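Local structure of endo-1,4-beta-xylanase (Uncultured bacterium, 7AX7) at residues 10-15 against 60-65; 20-25 against 49-54; 144-149 against 187-192. The protein removes acetyl groups from acetylated xylan using a bound cobalt ion, as the carbohydrate esterase family 4 domain of a multidomain xylanase. All coordinates share one frame; numbering follows the deposited sequence.

Contact 1: 10-15 against 60-65. With CO (cobalt (II) ion), chain B.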
# COMPACT_ATOMS: atom_id res chain seq x y z
N PHE A 10 1.70 0.93 2.29
CA PHE A 10 1.24 2.05 3.10
C PHE A 10 -0.05 2.62 2.52
O PHE A 10 -0.10 2.94 1.32
CB PHE A 10 2.32 3.15 3.18
CG PHE A 10 3.56 2.72 3.91
CD1 PHE A 10 3.67 2.90 5.29
CD2 PHE A 10 4.63 2.16 3.22
CE1 PHE A 10 4.82 2.52 5.97
CE2 PHE A 10 5.79 1.77 3.90
CZ PHE A 10 5.88 1.96 5.27
N ASP A 11 -1.07 2.75 3.37
CA ASP A 11 -2.38 3.30 3.02
C ASP A 11 -2.55 4.74 3.52
O ASP A 11 -2.06 5.09 4.60
CB ASP A 11 -3.51 2.47 3.63
CG ASP A 11 -3.84 1.23 2.84
OD1 ASP A 11 -3.22 1.00 1.77
OD2 ASP A 11 -4.75 0.49 3.29
N ASP A 12 -3.27 5.54 2.73
CA ASP A 12 -3.95 6.77 3.15
C ASP A 12 -3.18 8.06 2.84
O ASP A 12 -3.68 9.15 3.12
CB ASP A 12 -4.28 6.73 4.65
CG ASP A 12 -5.33 5.67 5.00
OD1 ASP A 12 -5.83 4.96 4.10
OD2 ASP A 12 -5.67 5.56 6.19
N GLY A 13 -1.99 7.96 2.24
CA GLY A 13 -1.27 9.16 1.85
C GLY A 13 -1.65 9.67 0.47
O GLY A 13 -2.69 9.29 -0.10
N PRO A 14 -0.83 10.58 -0.09
CA PRO A 14 0.36 11.10 0.57
C PRO A 14 -0.00 12.09 1.67
O PRO A 14 -1.05 12.74 1.61
CB PRO A 14 1.13 11.82 -0.55
CG PRO A 14 0.34 11.56 -1.84
CD PRO A 14 -1.06 11.23 -1.39
N SER A 15 0.86 12.17 2.68
CA SER A 15 0.78 13.17 3.73
C SER A 15 2.20 13.61 4.06
O SER A 15 3.18 13.05 3.57
CB SER A 15 0.08 12.63 4.99
OG SER A 15 0.90 11.68 5.65
N ALA A 60 -0.26 3.06 -5.99
CA ALA A 60 -1.46 2.25 -6.21
C ALA A 60 -2.69 3.02 -5.72
O ALA A 60 -2.59 4.11 -5.16
CB ALA A 60 -1.34 0.88 -5.51
N SER A 61 -3.87 2.44 -5.93
CA SER A 61 -5.13 3.13 -5.72
C SER A 61 -5.75 2.74 -4.38
O SER A 61 -5.84 1.55 -4.05
CB SER A 61 -6.11 2.81 -6.85
OG SER A 61 -7.37 3.40 -6.60
N HIS A 62 -6.17 3.74 -3.60
CA HIS A 62 -6.96 3.53 -2.39
C HIS A 62 -8.32 4.23 -2.48
O HIS A 62 -8.90 4.62 -1.46
CB HIS A 62 -6.16 3.99 -1.17
CG HIS A 62 -6.59 3.37 0.13
ND1 HIS A 62 -7.17 2.11 0.20
CD2 HIS A 62 -6.51 3.81 1.41
CE1 HIS A 62 -7.42 1.82 1.47
NE2 HIS A 62 -7.03 2.84 2.22
N SER A 63 -8.83 4.41 -3.70
CA SER A 63 -10.05 5.15 -4.03
C SER A 63 -9.82 6.66 -4.05
O SER A 63 -8.70 7.12 -3.78
CB SER A 63 -11.20 4.81 -3.06
OG SER A 63 -11.16 5.60 -1.88
N TYR A 64 -10.85 7.44 -4.40
CA TYR A 64 -10.70 8.90 -4.46
C TYR A 64 -11.08 9.60 -3.15
O TYR A 64 -10.36 10.49 -2.71
CB TYR A 64 -11.52 9.48 -5.63
CG TYR A 64 -11.06 10.88 -5.96
CD1 TYR A 64 -9.96 11.08 -6.78
CD2 TYR A 64 -11.68 11.99 -5.42
CE1 TYR A 64 -9.50 12.35 -7.07
CE2 TYR A 64 -11.24 13.27 -5.70
CZ TYR A 64 -10.14 13.44 -6.53
OH TYR A 64 -9.68 14.71 -6.83
N THR A 65 -12.20 9.22 -2.52
CA THR A 65 -12.69 9.88 -1.31
C THR A 65 -12.52 9.04 -0.06
O THR A 65 -12.85 9.51 1.04
CB THR A 65 -14.17 10.27 -1.45
OG1 THR A 65 -14.96 9.09 -1.63
CG2 THR A 65 -14.39 11.21 -2.61
CO CO B . -7.38 3.50 4.33
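Asp-11 lays its carboxylate over one face of the His-62 imidazole, with CG 3.6 Å above the ring plane and displaced toward the rim. The two flat groups are stacked, 29° apart, and OD2 of Asp-11 lies 3.4 Å from NE2 of His-62, but the pair is not a hydrogen bond, since NE2 is committed to the metal. Asp-12 comes to the same ring from its edge: its carboxylate is nearly coplanar with the imidazole, and its OD1 lies 3.0 Å from CD2 of His-62. This close approach follows from the shared cobalt ion, which OD1 of Asp-12 binds at 2.1 Å and NE2 of His-62 at 2.2 Å. His-66 is the third protein ligand. CG of His-62 stands anti to the backbone N (chi1 -158°), which carries the ring from the end of strand 58-61 across to the end of strand 4-11. The rotation of the ring is fixed at both nitrogens, since ND1 is hydrogen-bonded to the carbonyl O of Arg-100 while NE2 holds the metal. Arg-100 also pairs through its side chain with OD1 of Asp-11, so that one second-shell residue positions both the stacked acid and the histidine. Aspartate suits both acid positions: it is short enough to stay close to the strand end, and the anionic oxygen of Asp-12 should favour a divalent cation. Consecutive aspartates at the end of a strand, with a His-x-x-x-His run (here His-Ser-Tyr-Thr-His), are characteristic of the Asp-His-His metal site of NodB-type polysaccharide deacetylases.

Contact 2: 20-25 against 49-54; sequences DVLDIL and MQRQVR
Arg-51 reaches from helix 46-54 to helix 16-28 and grips a single oxygen, OD1 of Asp-23, end-on with both terminal nitrogens. The two helices run nearly parallel, their local axes 19° apart, as expected of successive outer helices of the distorted beta/alpha barrel of NodB-type deacetylases. NH2 of Arg-51 lies 2.7 Å from OD1 of Asp-23, meeting the anti lone pair of that oxygen, whereas NH1 meets it from above the carboxylate plane; both bonds are bent, with N-H...O angles of 144° and 136°. Arginine suits the place because its planar head can bind at the edge and pack on its face: CB of Leu-22 sits over the centre of the guanidinium, 3.6 Å from CZ of Arg-51. The chain stays extended from CG to NE, with CG anti to the backbone N, which gives it the length to reach the neighbouring helix. NH2 is held further by a salt bridge to Glu-26, one turn beyond Asp-23. Beneath the charges, Leu-22 and Gln-52 both rest on Phe-34 of strand 33-36, leucine filling the space between helices and sheet. There the methyl CD2 of Leu-22 lies 3.9 Å from CG of Gln-52.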
# COMPACT_ATOMS: atom_id res chain seq x y z
N ASP A 20 8.53 11.34 6.06
CA ASP A 20 9.34 10.68 7.09
C ASP A 20 9.47 9.19 6.80
O ASP A 20 10.53 8.59 7.06
CB ASP A 20 8.71 10.90 8.47
CG ASP A 20 8.65 12.37 8.85
OD1 ASP A 20 9.66 13.09 8.66
OD2 ASP A 20 7.60 12.80 9.35
N VAL A 21 8.41 8.57 6.27
CA VAL A 21 8.51 7.18 5.86
C VAL A 21 9.56 7.05 4.77
O VAL A 21 10.43 6.16 4.81
CB VAL A 21 7.13 6.65 5.41
CG1 VAL A 21 7.24 5.25 4.79
CG2 VAL A 21 6.14 6.63 6.59
N LEU A 22 9.54 7.96 3.79
CA LEU A 22 10.48 7.90 2.68
C LEU A 22 11.92 8.07 3.15
O LEU A 22 12.83 7.37 2.67
CB LEU A 22 10.14 8.98 1.65
CG LEU A 22 8.82 8.82 0.89
CD1 LEU A 22 8.60 10.04 0.04
CD2 LEU A 22 8.82 7.53 0.04
N ASP A 23 12.16 9.01 4.07
CA ASP A 23 13.50 9.18 4.63
C ASP A 23 14.04 7.86 5.13
O ASP A 23 15.21 7.53 4.88
CB ASP A 23 13.47 10.20 5.77
CG ASP A 23 13.24 11.63 5.29
OD1 ASP A 23 13.36 11.89 4.07
OD2 ASP A 23 12.94 12.48 6.15
N ILE A 24 13.20 7.08 5.81
CA ILE A 24 13.64 5.81 6.38
C ILE A 24 13.84 4.77 5.27
O ILE A 24 14.85 4.05 5.24
CB ILE A 24 12.63 5.33 7.43
CG1 ILE A 24 12.66 6.26 8.66
CG2 ILE A 24 12.86 3.86 7.80
CD1 ILE A 24 11.40 6.17 9.53
N LEU A 25 12.87 4.66 4.35
CA LEU A 25 13.03 3.74 3.23
C LEU A 25 14.31 4.05 2.46
O LEU A 25 15.05 3.13 2.08
CB LEU A 25 11.81 3.80 2.32
CG LEU A 25 10.45 3.40 2.90
CD1 LEU A 25 9.37 3.57 1.85
CD2 LEU A 25 10.46 1.95 3.43
N MET A 49 4.95 12.80 -4.05
CA MET A 49 4.71 11.78 -5.08
C MET A 49 5.87 11.73 -6.08
O MET A 49 6.25 10.65 -6.54
CB MET A 49 3.39 12.05 -5.79
CG MET A 49 2.18 12.07 -4.83
SD MET A 49 0.60 12.40 -5.64
CE MET A 49 0.60 11.15 -6.93
N GLN A 50 6.43 12.89 -6.44
CA GLN A 50 7.60 12.87 -7.33
C GLN A 50 8.75 12.10 -6.70
O GLN A 50 9.41 11.30 -7.37
CB GLN A 50 8.04 14.30 -7.66
CG GLN A 50 7.08 15.09 -8.55
CD GLN A 50 7.56 16.51 -8.77
OE1 GLN A 50 7.86 17.23 -7.82
NE2 GLN A 50 7.66 16.91 -10.03
N ARG A 51 8.99 12.32 -5.40
CA ARG A 51 10.05 11.60 -4.70
C ARG A 51 9.74 10.11 -4.60
O ARG A 51 10.63 9.27 -4.73
CB ARG A 51 10.27 12.21 -3.32
CG ARG A 51 11.41 11.58 -2.52
CD ARG A 51 11.52 12.15 -1.10
NE ARG A 51 12.54 11.45 -0.32
CZ ARG A 51 12.65 11.52 1.00
NH1 ARG A 51 11.80 12.25 1.72
NH2 ARG A 51 13.61 10.83 1.62
N GLN A 52 8.47 9.75 -4.37
CA GLN A 52 8.10 8.33 -4.39
C GLN A 52 8.50 7.69 -5.71
O GLN A 52 9.09 6.60 -5.73
CB GLN A 52 6.60 8.17 -4.13
CG GLN A 52 6.18 8.45 -2.68
CD GLN A 52 4.66 8.56 -2.50
OE1 GLN A 52 3.98 9.20 -3.29
NE2 GLN A 52 4.14 7.93 -1.46
N VAL A 53 8.20 8.35 -6.83
CA VAL A 53 8.56 7.78 -8.13
C VAL A 53 10.09 7.73 -8.29
O VAL A 53 10.64 6.74 -8.77
CB VAL A 53 7.87 8.55 -9.27
CG1 VAL A 53 8.42 8.11 -10.62
CG2 VAL A 53 6.34 8.33 -9.22
N ARG A 54 10.79 8.79 -7.86
CA ARG A 54 12.25 8.78 -7.98
C ARG A 54 12.86 7.59 -7.25
O ARG A 54 13.81 6.98 -7.74
CB ARG A 54 12.86 10.08 -7.43
CG ARG A 54 12.68 11.28 -8.36
CD ARG A 54 13.70 12.40 -8.06
NE ARG A 54 13.70 12.85 -6.66
CZ ARG A 54 12.81 13.69 -6.14
NH1 ARG A 54 11.82 14.18 -6.87
NH2 ARG A 54 12.91 14.05 -4.87

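Contact 3: 144-149 against 187-192; sequences AKDGQI and EKKGVN
The carboxylate of Asp-146 is the flat group that meets the other segment, while the Gln-148 amide lies within the turn; the ammonium of Lys-189 stands before the two carboxylate oxygens, on the syn side of OD1 and tilted 24° out of the carboxylate plane. NZ of Lys-189 lies 3.0 Å from OD1 of Asp-146. A weak second bond runs from NZ of Lys-189 to OD2 of Asp-146 at 3.1 Å, so the salt bridge is shared between the two oxygens. It joins a type II beta turn, Lys-145 to Gln-148, to the C-terminal end of helix 182-189, where Gly-190 closes the last turn in a Schellman motif. Both motifs account for their glycines. Gly-147 has a positive phi, at which a CB would collide with the carbonyl O of Asp-146, and CE of Lys-189 passes 4.4 Å from CA of Gly-147; Gly-190 likewise takes a positive phi. Lysine suits its place because its long chain, bent at chi2, can leave the helix end and bring a positive charge to Asp-146. With CG anti to the backbone N, the carboxylate of Asp-146 swings toward Lys-189, and its OD1 also accepts the backbone N of Leu-5 from strand 4-11. Aspartate suits the turn because its short anionic carboxylate can serve both donors. Replacing Asp-146 with an alanine would probably leave the Lys-189 ammonium without its counter-charge and the N-H of Leu-5 without this acceptor. The turn is closed from within by its backbone bond, from N of Gln-148 to O of Lys-145. Across it, NZ of Lys-145 reaches OE1 of Gln-148 at 2.6 Å, tilted 34° from the carbonyl plane.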
# COMPACT_ATOMS: atom_id res chain seq x y z
N ALA A 144 5.39 -11.51 8.89
CA ALA A 144 6.24 -11.77 7.75
C ALA A 144 6.27 -13.25 7.43
O ALA A 144 6.45 -14.09 8.31
CB ALA A 144 7.66 -11.27 8.02
N LYS A 145 6.09 -13.55 6.15
CA LYS A 145 6.50 -14.83 5.59
C LYS A 145 6.71 -14.59 4.11
O LYS A 145 6.29 -13.56 3.56
CB LYS A 145 5.48 -15.94 5.86
CG LYS A 145 4.10 -15.73 5.29
CD LYS A 145 3.16 -16.85 5.72
CE LYS A 145 1.70 -16.42 5.74
NZ LYS A 145 1.11 -16.21 4.38
N ASP A 146 7.41 -15.52 3.48
CA ASP A 146 7.72 -15.42 2.06
C ASP A 146 6.47 -15.11 1.25
O ASP A 146 5.47 -15.83 1.34
CB ASP A 146 8.34 -16.74 1.59
CG ASP A 146 8.88 -16.65 0.18
OD1 ASP A 146 9.02 -15.53 -0.35
OD2 ASP A 146 9.17 -17.72 -0.39
N GLY A 147 6.51 -14.03 0.47
CA GLY A 147 5.41 -13.65 -0.40
C GLY A 147 4.34 -12.78 0.23
O GLY A 147 3.37 -12.44 -0.46
N GLN A 148 4.49 -12.40 1.50
CA GLN A 148 3.42 -11.72 2.23
C GLN A 148 3.40 -10.22 1.98
O GLN A 148 4.45 -9.57 1.87
CB GLN A 148 3.57 -11.97 3.74
CG GLN A 148 2.33 -11.63 4.56
CD GLN A 148 1.15 -12.58 4.27
OE1 GLN A 148 1.35 -13.70 3.80
NE2 GLN A 148 -0.06 -12.12 4.55
N ILE A 149 2.20 -9.67 1.91
CA ILE A 149 1.97 -8.24 1.83
C ILE A 149 1.60 -7.76 3.23
O ILE A 149 0.77 -8.38 3.90
CB ILE A 149 0.85 -7.91 0.83
CG1 ILE A 149 1.23 -8.38 -0.58
CG2 ILE A 149 0.50 -6.42 0.85
CD1 ILE A 149 0.03 -8.51 -1.55
N GLU A 187 5.58 -10.20 -10.13
CA GLU A 187 6.51 -10.46 -11.22
C GLU A 187 7.53 -11.54 -10.83
O GLU A 187 7.76 -12.50 -11.57
CB GLU A 187 7.22 -9.17 -11.63
CG GLU A 187 7.92 -9.20 -12.99
CD GLU A 187 9.21 -10.02 -12.98
OE1 GLU A 187 9.48 -10.73 -13.98
OE2 GLU A 187 9.97 -9.94 -11.98
N LYS A 188 8.14 -11.39 -9.64
CA LYS A 188 9.24 -12.28 -9.28
C LYS A 188 8.75 -13.67 -8.90
O LYS A 188 9.48 -14.65 -9.08
CB LYS A 188 10.07 -11.65 -8.16
CG LYS A 188 10.88 -10.43 -8.59
CD LYS A 188 11.60 -9.78 -7.40
CE LYS A 188 12.36 -8.50 -7.79
NZ LYS A 188 13.58 -8.74 -8.61
N LYS A 189 7.52 -13.79 -8.40
CA LYS A 189 6.96 -15.11 -8.13
C LYS A 189 6.34 -15.76 -9.36
O LYS A 189 5.91 -16.91 -9.29
CB LYS A 189 5.90 -15.04 -7.01
CG LYS A 189 6.44 -14.66 -5.61
CD LYS A 189 7.43 -15.69 -5.11
CE LYS A 189 7.82 -15.44 -3.66
NZ LYS A 189 8.91 -16.37 -3.22
N GLY A 190 6.29 -15.05 -10.49
CA GLY A 190 5.66 -15.60 -11.68
C GLY A 190 4.18 -15.87 -11.51
O GLY A 190 3.67 -16.87 -12.01
N VAL A 191 3.48 -14.98 -10.81
CA VAL A 191 2.05 -15.14 -10.52
C VAL A 191 1.29 -14.01 -11.20
O VAL A 191 1.70 -12.85 -11.12
CB VAL A 191 1.78 -15.15 -9.01
CG1 VAL A 191 0.27 -15.06 -8.73
CG2 VAL A 191 2.39 -16.40 -8.36
N ASN A 192 0.19 -14.36 -11.88
CA ASN A 192 -0.72 -13.40 -12.50
C ASN A 192 -1.66 -12.83 -11.43
O ASN A 192 -2.52 -13.55 -10.92
CB ASN A 192 -1.54 -14.07 -13.61
CG ASN A 192 -2.65 -13.16 -14.15
OD1 ASN A 192 -2.54 -11.94 -14.12
ND2 ASN A 192 -3.72 -13.77 -14.65

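In the fold
Contact 1 is buried near the centre of the chain, whereas contacts 2 and 3 are only partly buried. The first two are bound together along the chain: strand 4-11 leads into helix 16-28, and helix 46-54 into strand 58-61. They also touch, Pro-14 against Met-49 and Phe-10 against Val-21. Contact 3 shares the sheet with contact 1, through neighbouring strands 4-11 and 148-153, but lies about 22 Å from it, centre to centre. The chemistry follows the place: carboxylate and imidazole share a metal at the ends of the central strands, while the outer contacts pair acids with basic side chains, over a leucine in contact 2 and beside the glycine of a type II turn in contact 3.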